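Local coordinates for glycosyl hydrolases family 31 family protein (Aspergillus niger, PDB 6DRU), which releases alpha-xylose from the non-reducing terminal glucose of xyloglucan oligosaccharides, as a glycoside hydrolase of family 31, at residues S142-P145 and D146-I149; F375-S378 and M379-N383; S412-I415 and E416-F420; S580-P583 and I584-Y588. All blocks are in the same frame, centred on the assembly; numbering follows the deposited sequence.

Contact 1. Residues S142-P145 and D146-I149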
loop_
_atom_site.group_PDB
_atom_site.type_symbol
_atom_site.label_atom_id
_atom_site.label_comp_id
_atom_site.label_asym_id
_atom_site.label_seq_id
_atom_site.Cartn_x
_atom_site.Cartn_y
_atom_site.Cartn_z
ATOM N N SER A 142 5.320 9.768 -28.216
ATOM C CA SER A 142 4.449 9.734 -29.383
ATOM C C SER A 142 4.873 8.632 -30.348
ATOM O O SER A 142 6.031 8.208 -30.378
ATOM C CB SER A 142 4.458 11.083 -30.101
ATOM O OG SER A 142 5.748 11.380 -30.611
ATOM N N ALA A 143 3.907 8.163 -31.136
ATOM C CA ALA A 143 4.154 7.152 -32.152
ATOM C C ALA A 143 3.216 7.391 -33.327
ATOM O O ALA A 143 2.161 8.018 -33.190
ATOM C CB ALA A 143 3.973 5.735 -31.596
ATOM N N THR A 144 3.613 6.881 -34.489
ATOM C CA THR A 144 2.798 7.000 -35.686
ATOM C C THR A 144 2.197 5.646 -36.050
ATOM O O THR A 144 2.761 4.602 -35.708
ATOM C CB THR A 144 3.620 7.524 -36.869
ATOM O OG1 THR A 144 4.826 6.760 -36.989
ATOM C CG2 THR A 144 3.969 8.990 -36.666
ATOM N N PRO A 145 1.051 5.625 -36.738
ATOM C CA PRO A 145 0.413 4.333 -37.039
ATOM C C PRO A 145 1.254 3.432 -37.925
ATOM O O PRO A 145 1.096 2.206 -37.869
ATOM C CB PRO A 145 -0.893 4.743 -37.734
ATOM C CG PRO A 145 -1.140 6.147 -37.294
ATOM C CD PRO A 145 0.215 6.764 -37.156
ATOM N N ASP A 146 2.144 3.998 -38.734
ATOM C CA ASP A 146 2.943 3.238 -39.683
ATOM C C ASP A 146 4.243 2.704 -39.091
ATOM O O ASP A 146 4.999 2.030 -39.801
ATOM C CB ASP A 146 3.248 4.104 -40.913
ATOM C CG ASP A 146 4.032 5.360 -40.565
ATOM O OD1 ASP A 146 5.265 5.276 -40.375
ATOM O OD2 ASP A 146 3.407 6.439 -40.473
ATOM N N GLU A 147 4.522 2.980 -37.820
ATOM C CA GLU A 147 5.819 2.660 -37.245
ATOM C C GLU A 147 5.964 1.155 -37.036
ATOM O O GLU A 147 4.984 0.417 -36.914
ATOM C CB GLU A 147 6.016 3.388 -35.915
ATOM C CG GLU A 147 7.464 3.729 -35.605
ATOM C CD GLU A 147 7.608 4.644 -34.405
ATOM O OE1 GLU A 147 8.724 4.719 -33.848
ATOM O OE2 GLU A 147 6.605 5.276 -34.010
ATOM N N GLN A 148 7.216 0.705 -37.002
ATOM C CA GLN A 148 7.543 -0.697 -36.796
ATOM C C GLN A 148 8.548 -0.819 -35.661
ATOM O O GLN A 148 9.515 -0.055 -35.592
ATOM C CB GLN A 148 8.104 -1.328 -38.076
ATOM C CG GLN A 148 7.118 -1.354 -39.231
ATOM C CD GLN A 148 7.648 -2.108 -40.433
ATOM O OE1 GLN A 148 8.458 -3.027 -40.297
ATOM N NE2 GLN A 148 7.200 -1.718 -41.618
ATOM N N ILE A 149 8.314 -1.781 -34.772
ATOM C CA ILE A 149 9.129 -1.976 -33.578
ATOM C C ILE A 149 9.775 -3.352 -33.661
ATOM O O ILE A 149 9.075 -4.361 -33.807
ATOM C CB ILE A 149 8.299 -1.840 -32.294
ATOM C CG1 ILE A 149 7.576 -0.489 -32.262
ATOM C CG2 ILE A 149 9.179 -2.014 -31.073
ATOM C CD1 ILE A 149 8.498 0.701 -32.392
#

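Contact 2. Residues F375-S378 and M379-N383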
loop_
_atom_site.group_PDB
_atom_site.type_symbol
_atom_site.label_atom_id
_atom_site.label_comp_id
_atom_site.label_asym_id
_atom_site.label_seq_id
_atom_site.Cartn_x
_atom_site.Cartn_y
_atom_site.Cartn_z
ATOM N N PHE A 375 29.195 -17.663 -2.880
ATOM C CA PHE A 375 28.872 -18.950 -2.280
ATOM C C PHE A 375 28.572 -19.992 -3.346
ATOM O O PHE A 375 28.988 -21.151 -3.228
ATOM C CB PHE A 375 27.685 -18.799 -1.328
ATOM C CG PHE A 375 27.336 -20.059 -0.582
ATOM C CD1 PHE A 375 26.522 -21.024 -1.155
ATOM C CD2 PHE A 375 27.816 -20.272 0.697
ATOM C CE1 PHE A 375 26.203 -22.178 -0.468
ATOM C CE2 PHE A 375 27.498 -21.422 1.388
ATOM C CZ PHE A 375 26.690 -22.376 0.804
ATOM N N LEU A 376 27.857 -19.598 -4.401
ATOM C CA LEU A 376 27.440 -20.571 -5.404
ATOM C C LEU A 376 28.607 -20.993 -6.286
ATOM O O LEU A 376 28.708 -22.164 -6.668
ATOM C CB LEU A 376 26.299 -19.997 -6.244
ATOM C CG LEU A 376 26.016 -20.663 -7.589
ATOM C CD1 LEU A 376 25.435 -22.051 -7.383
ATOM C CD2 LEU A 376 25.069 -19.802 -8.408
ATOM N N TRP A 377 29.514 -20.063 -6.604
ATOM C CA TRP A 377 30.682 -20.443 -7.390
ATOM C C TRP A 377 31.623 -21.334 -6.597
ATOM O O TRP A 377 32.259 -22.224 -7.170
ATOM C CB TRP A 377 31.431 -19.209 -7.889
ATOM C CG TRP A 377 32.584 -19.588 -8.757
ATOM C CD1 TRP A 377 33.908 -19.422 -8.484
ATOM C CD2 TRP A 377 32.514 -20.235 -10.033
ATOM N NE1 TRP A 377 34.669 -19.912 -9.518
ATOM C CE2 TRP A 377 33.837 -20.418 -10.480
ATOM C CE3 TRP A 377 31.461 -20.671 -10.844
ATOM C CZ2 TRP A 377 34.135 -21.015 -11.704
ATOM C CZ3 TRP A 377 31.759 -21.265 -12.056
ATOM C CH2 TRP A 377 33.084 -21.432 -12.474
ATOM N N SER A 378 31.732 -21.108 -5.286
ATOM C CA SER A 378 32.556 -21.981 -4.458
ATOM C C SER A 378 32.062 -23.421 -4.514
ATOM O O SER A 378 32.857 -24.358 -4.373
ATOM C CB SER A 378 32.574 -21.475 -3.017
ATOM O OG SER A 378 31.347 -21.758 -2.368
ATOM N N MET A 379 30.759 -23.617 -4.721
ATOM C CA MET A 379 30.217 -24.960 -4.889
ATOM C C MET A 379 30.489 -25.495 -6.290
ATOM O O MET A 379 30.918 -26.643 -6.452
ATOM C CB MET A 379 28.714 -24.960 -4.599
ATOM C CG MET A 379 28.356 -24.657 -3.154
ATOM S SD MET A 379 28.978 -25.893 -2.000
ATOM C CE MET A 379 30.184 -24.926 -1.098
ATOM N N LEU A 380 30.246 -24.674 -7.315
ATOM C CA LEU A 380 30.414 -25.130 -8.691
ATOM C C LEU A 380 31.878 -25.407 -9.015
ATOM O O LEU A 380 32.191 -26.375 -9.720
ATOM C CB LEU A 380 29.830 -24.104 -9.661
ATOM C CG LEU A 380 28.334 -23.815 -9.512
ATOM C CD1 LEU A 380 27.816 -23.020 -10.703
ATOM C CD2 LEU A 380 27.551 -25.105 -9.340
ATOM N N LYS A 381 32.792 -24.572 -8.515
ATOM C CA LYS A 381 34.207 -24.802 -8.786
ATOM C C LYS A 381 34.721 -26.030 -8.051
ATOM O O LYS A 381 35.585 -26.746 -8.569
ATOM C CB LYS A 381 35.030 -23.571 -8.401
ATOM C CG LYS A 381 36.532 -23.795 -8.456
ATOM C CD LYS A 381 37.297 -22.599 -7.918
ATOM C CE LYS A 381 38.784 -22.696 -8.250
ATOM N NZ LYS A 381 39.045 -23.614 -9.395
ATOM N N LYS A 382 34.184 -26.303 -6.863
ATOM C CA LYS A 382 34.636 -27.454 -6.090
ATOM C C LYS A 382 34.164 -28.766 -6.706
ATOM O O LYS A 382 34.940 -29.724 -6.807
ATOM C CB LYS A 382 34.130 -27.334 -4.654
ATOM C CG LYS A 382 34.465 -28.512 -3.761
ATOM C CD LYS A 382 33.723 -28.413 -2.435
ATOM C CE LYS A 382 33.819 -27.014 -1.843
ATOM N NZ LYS A 382 32.954 -26.851 -0.639
ATOM N N ASN A 383 32.904 -28.826 -7.132
ATOM C CA ASN A 383 32.287 -30.078 -7.547
ATOM C C ASN A 383 32.201 -30.257 -9.057
ATOM O O ASN A 383 31.902 -31.365 -9.513
ATOM C CB ASN A 383 30.883 -30.189 -6.945
ATOM C CG ASN A 383 30.894 -30.073 -5.437
ATOM O OD1 ASN A 383 30.206 -29.231 -4.861
ATOM N ND2 ASN A 383 31.684 -30.917 -4.786
#

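Contact 3. Residues S412-I415 and E416-F420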
loop_
_atom_site.group_PDB
_atom_site.type_symbol
_atom_site.label_atom_id
_atom_site.label_comp_id
_atom_site.label_asym_id
_atom_site.label_seq_id
_atom_site.Cartn_x
_atom_site.Cartn_y
_atom_site.Cartn_z
ATOM N N SER A 412 0.185 -30.651 -9.581
ATOM C CA SER A 412 -0.767 -30.944 -10.644
ATOM C C SER A 412 -1.059 -29.695 -11.467
ATOM O O SER A 412 -0.923 -28.563 -10.995
ATOM C CB SER A 412 -2.068 -31.501 -10.064
ATOM O OG SER A 412 -2.795 -30.501 -9.375
ATOM N N THR A 413 -1.463 -29.915 -12.720
ATOM C CA THR A 413 -1.798 -28.794 -13.591
ATOM C C THR A 413 -3.031 -28.049 -13.094
ATOM O O THR A 413 -3.180 -26.852 -13.368
ATOM C CB THR A 413 -2.013 -29.285 -15.022
ATOM O OG1 THR A 413 -3.208 -30.072 -15.086
ATOM C CG2 THR A 413 -0.834 -30.132 -15.475
ATOM N N TYR A 414 -3.922 -28.732 -12.371
ATOM C CA TYR A 414 -5.057 -28.044 -11.764
ATOM C C TYR A 414 -4.588 -27.068 -10.692
ATOM O O TYR A 414 -5.029 -25.914 -10.654
ATOM C CB TYR A 414 -6.041 -29.057 -11.175
ATOM C CG TYR A 414 -7.298 -28.422 -10.615
ATOM C CD1 TYR A 414 -7.344 -27.951 -9.308
ATOM C CD2 TYR A 414 -8.435 -28.280 -11.400
ATOM C CE1 TYR A 414 -8.486 -27.361 -8.799
ATOM C CE2 TYR A 414 -9.583 -27.693 -10.898
ATOM C CZ TYR A 414 -9.603 -27.236 -9.598
ATOM O OH TYR A 414 -10.743 -26.651 -9.095
ATOM N N ILE A 415 -3.701 -27.522 -9.803
ATOM C CA ILE A 415 -3.176 -26.648 -8.757
ATOM C C ILE A 415 -2.361 -25.515 -9.366
ATOM O O ILE A 415 -2.474 -24.354 -8.949
ATOM C CB ILE A 415 -2.348 -27.466 -7.749
ATOM C CG1 ILE A 415 -3.254 -28.412 -6.960
ATOM C CG2 ILE A 415 -1.581 -26.549 -6.808
ATOM C CD1 ILE A 415 -2.500 -29.367 -6.067
ATOM N N GLU A 416 -1.531 -25.831 -10.365
ATOM C CA GLU A 416 -0.742 -24.802 -11.036
ATOM C C GLU A 416 -1.626 -23.746 -11.685
ATOM O O GLU A 416 -1.237 -22.576 -11.767
ATOM C CB GLU A 416 0.172 -25.437 -12.085
ATOM C CG GLU A 416 1.348 -26.213 -11.513
ATOM C CD GLU A 416 2.086 -27.010 -12.572
ATOM O OE1 GLU A 416 1.503 -27.244 -13.651
ATOM O OE2 GLU A 416 3.249 -27.399 -12.327
ATOM N N SER A 417 -2.818 -24.133 -12.142
ATOM C CA SER A 417 -3.725 -23.203 -12.800
ATOM C C SER A 417 -4.481 -22.313 -11.820
ATOM O O SER A 417 -5.066 -21.312 -12.250
ATOM C CB SER A 417 -4.719 -23.969 -13.674
ATOM O OG SER A 417 -5.562 -24.793 -12.889
ATOM N N ILE A 418 -4.491 -22.652 -10.535
ATOM C CA ILE A 418 -5.133 -21.781 -9.543
ATOM C C ILE A 418 -4.375 -20.461 -9.481
ATOM O O ILE A 418 -3.139 -20.463 -9.314
ATOM C CB ILE A 418 -5.169 -22.463 -8.166
ATOM C CG1 ILE A 418 -5.866 -23.819 -8.263
ATOM C CG2 ILE A 418 -5.883 -21.582 -7.154
ATOM C CD1 ILE A 418 -5.808 -24.624 -6.988
ATOM N N PRO A 419 -5.046 -19.314 -9.606
ATOM C CA PRO A 419 -4.335 -18.031 -9.765
ATOM C C PRO A 419 -3.712 -17.523 -8.468
ATOM O O PRO A 419 -4.080 -16.471 -7.937
ATOM C CB PRO A 419 -5.445 -17.109 -10.285
ATOM C CG PRO A 419 -6.693 -17.664 -9.696
ATOM C CD PRO A 419 -6.508 -19.154 -9.691
ATOM N N PHE A 420 -2.742 -18.272 -7.951
ATOM C CA PHE A 420 -1.911 -17.757 -6.871
ATOM C C PHE A 420 -1.017 -16.651 -7.417
ATOM O O PHE A 420 -0.367 -16.821 -8.454
ATOM C CB PHE A 420 -1.065 -18.876 -6.260
ATOM C CG PHE A 420 -1.846 -19.831 -5.394
ATOM C CD1 PHE A 420 -2.140 -19.514 -4.077
ATOM C CD2 PHE A 420 -2.273 -21.052 -5.894
ATOM C CE1 PHE A 420 -2.854 -20.393 -3.278
ATOM C CE2 PHE A 420 -2.986 -21.934 -5.099
ATOM C CZ PHE A 420 -3.276 -21.604 -3.791
#

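Contact 4. Residues S580-P583 and I584-Y588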
loop_
_atom_site.group_PDB
_atom_site.type_symbol
_atom_site.label_atom_id
_atom_site.label_comp_id
_atom_site.label_asym_id
_atom_site.label_seq_id
_atom_site.Cartn_x
_atom_site.Cartn_y
_atom_site.Cartn_z
ATOM N N SER A 580 17.470 -44.999 -41.707
ATOM C CA SER A 580 17.490 -44.153 -42.897
ATOM C C SER A 580 17.819 -42.705 -42.562
ATOM O O SER A 580 18.342 -41.977 -43.414
ATOM C CB SER A 580 16.144 -44.230 -43.619
ATOM O OG SER A 580 15.085 -43.821 -42.770
ATOM N N ASN A 581 17.525 -42.271 -41.336
ATOM C CA ASN A 581 17.738 -40.884 -40.947
ATOM C C ASN A 581 19.115 -40.629 -40.354
ATOM O O ASN A 581 19.555 -39.472 -40.328
ATOM C CB ASN A 581 16.666 -40.448 -39.944
ATOM C CG ASN A 581 15.317 -40.239 -40.595
ATOM O OD1 ASN A 581 15.218 -39.649 -41.670
ATOM N ND2 ASN A 581 14.265 -40.727 -39.948
ATOM N N THR A 582 19.797 -41.667 -39.870
ATOM C CA THR A 582 21.144 -41.497 -39.327
ATOM C C THR A 582 22.105 -40.820 -40.298
ATOM O O THR A 582 22.799 -39.880 -39.880
ATOM C CB THR A 582 21.695 -42.855 -38.866
ATOM O OG1 THR A 582 20.781 -43.457 -37.942
ATOM C CG2 THR A 582 23.043 -42.674 -38.189
ATOM N N PRO A 583 22.203 -41.217 -41.574
ATOM C CA PRO A 583 23.112 -40.490 -42.475
ATOM C C PRO A 583 22.701 -39.046 -42.710
ATOM O O PRO A 583 23.568 -38.202 -42.969
ATOM C CB PRO A 583 23.055 -41.314 -43.770
ATOM C CG PRO A 583 21.746 -42.010 -43.711
ATOM C CD PRO A 583 21.548 -42.342 -42.268
ATOM N N ILE A 584 21.407 -38.735 -42.628
ATOM C CA ILE A 584 20.963 -37.354 -42.794
ATOM C C ILE A 584 21.415 -36.505 -41.611
ATOM O O ILE A 584 21.920 -35.388 -41.783
ATOM C CB ILE A 584 19.435 -37.295 -42.971
ATOM C CG1 ILE A 584 18.975 -38.297 -44.029
ATOM C CG2 ILE A 584 18.999 -35.893 -43.354
ATOM C CD1 ILE A 584 17.482 -38.273 -44.271
ATOM N N ILE A 585 21.236 -37.020 -40.394
ATOM C CA ILE A 585 21.598 -36.262 -39.199
ATOM C C ILE A 585 23.106 -36.062 -39.124
ATOM O O ILE A 585 23.586 -34.971 -38.791
ATOM C CB ILE A 585 21.054 -36.966 -37.942
ATOM C CG1 ILE A 585 19.535 -37.128 -38.038
ATOM C CG2 ILE A 585 21.427 -36.182 -36.692
ATOM C CD1 ILE A 585 18.940 -37.973 -36.933
ATOM N N VAL A 586 23.879 -37.108 -39.429
ATOM C CA VAL A 586 25.332 -37.017 -39.341
ATOM C C VAL A 586 25.888 -36.085 -40.414
ATOM O O VAL A 586 26.919 -35.432 -40.206
ATOM C CB VAL A 586 25.952 -38.425 -39.422
ATOM C CG1 VAL A 586 27.470 -38.351 -39.410
ATOM C CG2 VAL A 586 25.460 -39.281 -38.262
ATOM N N SER A 587 25.215 -35.987 -41.564
ATOM C CA SER A 587 25.678 -35.080 -42.609
ATOM C C SER A 587 25.624 -33.630 -42.145
ATOM O O SER A 587 26.554 -32.854 -42.396
ATOM C CB SER A 587 24.843 -35.263 -43.876
ATOM O OG SER A 587 23.544 -34.716 -43.717
ATOM N N TYR A 588 24.545 -33.246 -41.460
ATOM C CA TYR A 588 24.444 -31.881 -40.954
ATOM C C TYR A 588 25.418 -31.630 -39.812
ATOM O O TYR A 588 25.859 -30.492 -39.617
ATOM C CB TYR A 588 23.008 -31.589 -40.524
ATOM C CG TYR A 588 22.098 -31.259 -41.685
ATOM C CD1 TYR A 588 22.159 -30.017 -42.305
ATOM C CD2 TYR A 588 21.189 -32.190 -42.171
ATOM C CE1 TYR A 588 21.336 -29.709 -43.371
ATOM C CE2 TYR A 588 20.360 -31.890 -43.235
ATOM C CZ TYR A 588 20.438 -30.648 -43.831
ATOM O OH TYR A 588 19.617 -30.342 -44.890
#

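Contact 1. Residues S142-P145 and D146-I149
T144 and E147 hold this turn together through one backbone bond and one weaker bond from backbone to side chain. The first is the closing bond of the turn: E147 N donates to T144 O over 3.2 Å and is nearly straight at 165°. The donor sits well above the carbonyl plane. The second runs the other way, with T144 N pointing at the carboxylate of E147; at 3.4 Å between T144 N and E147 OE2 it is weak, though well directed. The E147 chain is extended beyond CG, which carries the carboxylate back along the incoming strand end as far as A143.

The carboxylate is shared among several partners. S183 and Y187 both bond to E147 OE1, and K185 forms a long, weak ion pair with OE2. K185 also bonds to T144 OG1, while T144 O also accepts from K163 NZ. Several donors reach the buried acid, and the nearby lysine would probably favour its charged form.

Van der Waals contacts fill in the rest. A143 CB lies 3.6 Å from E147 OE2, and T144 OG1 is 3.7 Å from E147 CB, where the two side chains run roughly perpendicular. D146 folds back toward the threonine, with CG between its own backbone N and carbonyl carbon (chi1 61°), and OD1 comes to 3.7 Å from T144 OG1 without a bond. P145 faces outward, touching T203 and an N-acetylglucosamine.

T144 to E147 form a type I beta turn, with proline at its second position, linking strand 135-142 to strand 149-151.

Contact 2. Residues F375-S378 and M379-N383
One face of the W377 indole is covered by K381, whose CB stands over the five-membered ring at 4.1 Å from its centroid, a CH-pi contact. L380 CB approaches the six-membered side obliquely, 4.0 Å from W377 CE3. With CG anti to the backbone N (chi1 -177°), W377 swings its indole over the next turn, where both residues can reach it. The F375 ring meets M379 obliquely: CG is 4.2 Å from F375 CE1, and SD makes a Met-aromatic contact at 5.5 Å from the ring centroid.

Between these aromatics, L376 CD1 packs on L380 CG at 4.0 Å. Backbone bonds carry the helix beneath, the straightest being K381 N to W377 O (168°). F375 O accepts two donors, a weak bond from M379 N and a 2.6 Å bond from S378 OG, which ties the serine hydroxyl to the preceding turn. K381 NZ leads away to a salt bridge with D386.

Helix 370-385 belongs to the TIM-barrel domain. L376 and L380 face the barrel, resting on L324 of strand 319-328; F375 packs on A337 and L338 of helix 335-340, and the W377 ring meets F392 of strand 391-394.

Contact 3. Residues S412-I415 and E416-F420
E416 lies back against the start of its own short helix, its side chain passing S412 O with CG 3.3 Å from it. Its N donates to the same S412 O over 2.9 Å, in the carbonyl plane. Beyond CG the chain is extended, bringing OE1 within 3.6 Å of T413 CA, while OE2 takes a weak bond from G410 N. E416 also touches a bound galactose and a bound glucose.

I415 sits one residue earlier. S412, at the N-cap position, accepts from I415 N through OG (3.1 Å), a capping bond, and I415 O receives I418 N from above the carbonyl plane. The I415 side chain packs on Y335 of a third subunit.

I418 closes the far end, laying CG1 3.3 Å from Y414 O and CD1 4.2 Å from Y414 CE1. The same Y414 O accepts S417 OG at 2.6 Å.

S417 OG also bonds to H14 of the second subunit, and Y414 OH to T69 O there. The S412 cap thus takes up I415 N, and Y414 O gathers one short hydroxyl bond and two weak amide bonds, from S417 N and I418 N, as the helix ends. The turn packs between two neighbouring subunits, while E416, on the same turn, touches the sugars.

Contact 4. Residues S580-P583 and I584-Y588
I584 reaches back over S580 and N581: its CD1 lies 3.7 Å from N581 OD1, and its CG1 3.8 Å from S580 O. A methyl-to-methyl touch joins T582 and V586, whose side chains lie next to each other and point the same way, CG2 to CG2 at 4.2 Å. T582 CG2 is anti to the backbone N (chi1 -55° for OG1), which turns this methyl toward the next turn and leaves OG1 for another partner. V586 CG2 also rests on T582 O at 3.2 Å, and I585 CG1 on N581 O.

Three backbone bonds fix those positions. I585 N to N581 O and V586 N to T582 O are both 3.0 Å and close to linear, each amide meeting its carbonyl almost head-on. S587 N to P583 O, at 3.1 Å, is more bent (142°), its donor lying above the carbonyl plane. S587 OG turns back to its own helix and bonds to I584 O at 2.6 Å. P583 has no N-H to give and sits near the start of the helix, where a proline is readily tolerated.

Further out, N581 ND2 bonds to Y577 O and T582 OG1 to G578 O, tying the helix start to the preceding loop. Helix 582-594 packs against helix 535-548, where N581 meets R538 and V542, I584 meets V542, and Y588 meets A546; I585 leans on P574, and Y588 OH bonds to Q699 O.

Overall arrangement
All four contacts are local, so none encloses another and none crosses; they follow one another in series along the chain. Contact 1 comes first, turning the chain from strand 135-142 of one beta sheet into strand 149-151 at the edge of another. The other three belong to the TIM-barrel domain. Contact 2 lies on helix 370-385, just before strand 391-394, on the opposite side of the chain's centre from contact 1, with centres about 48 Å apart. Contact 3 forms a short helix in the long connection after that strand and meets two other subunits. Contact 4 lies near the start of helix 582-594, which packs against helix 535-548, about 42 Å from contact 3 between contact centres.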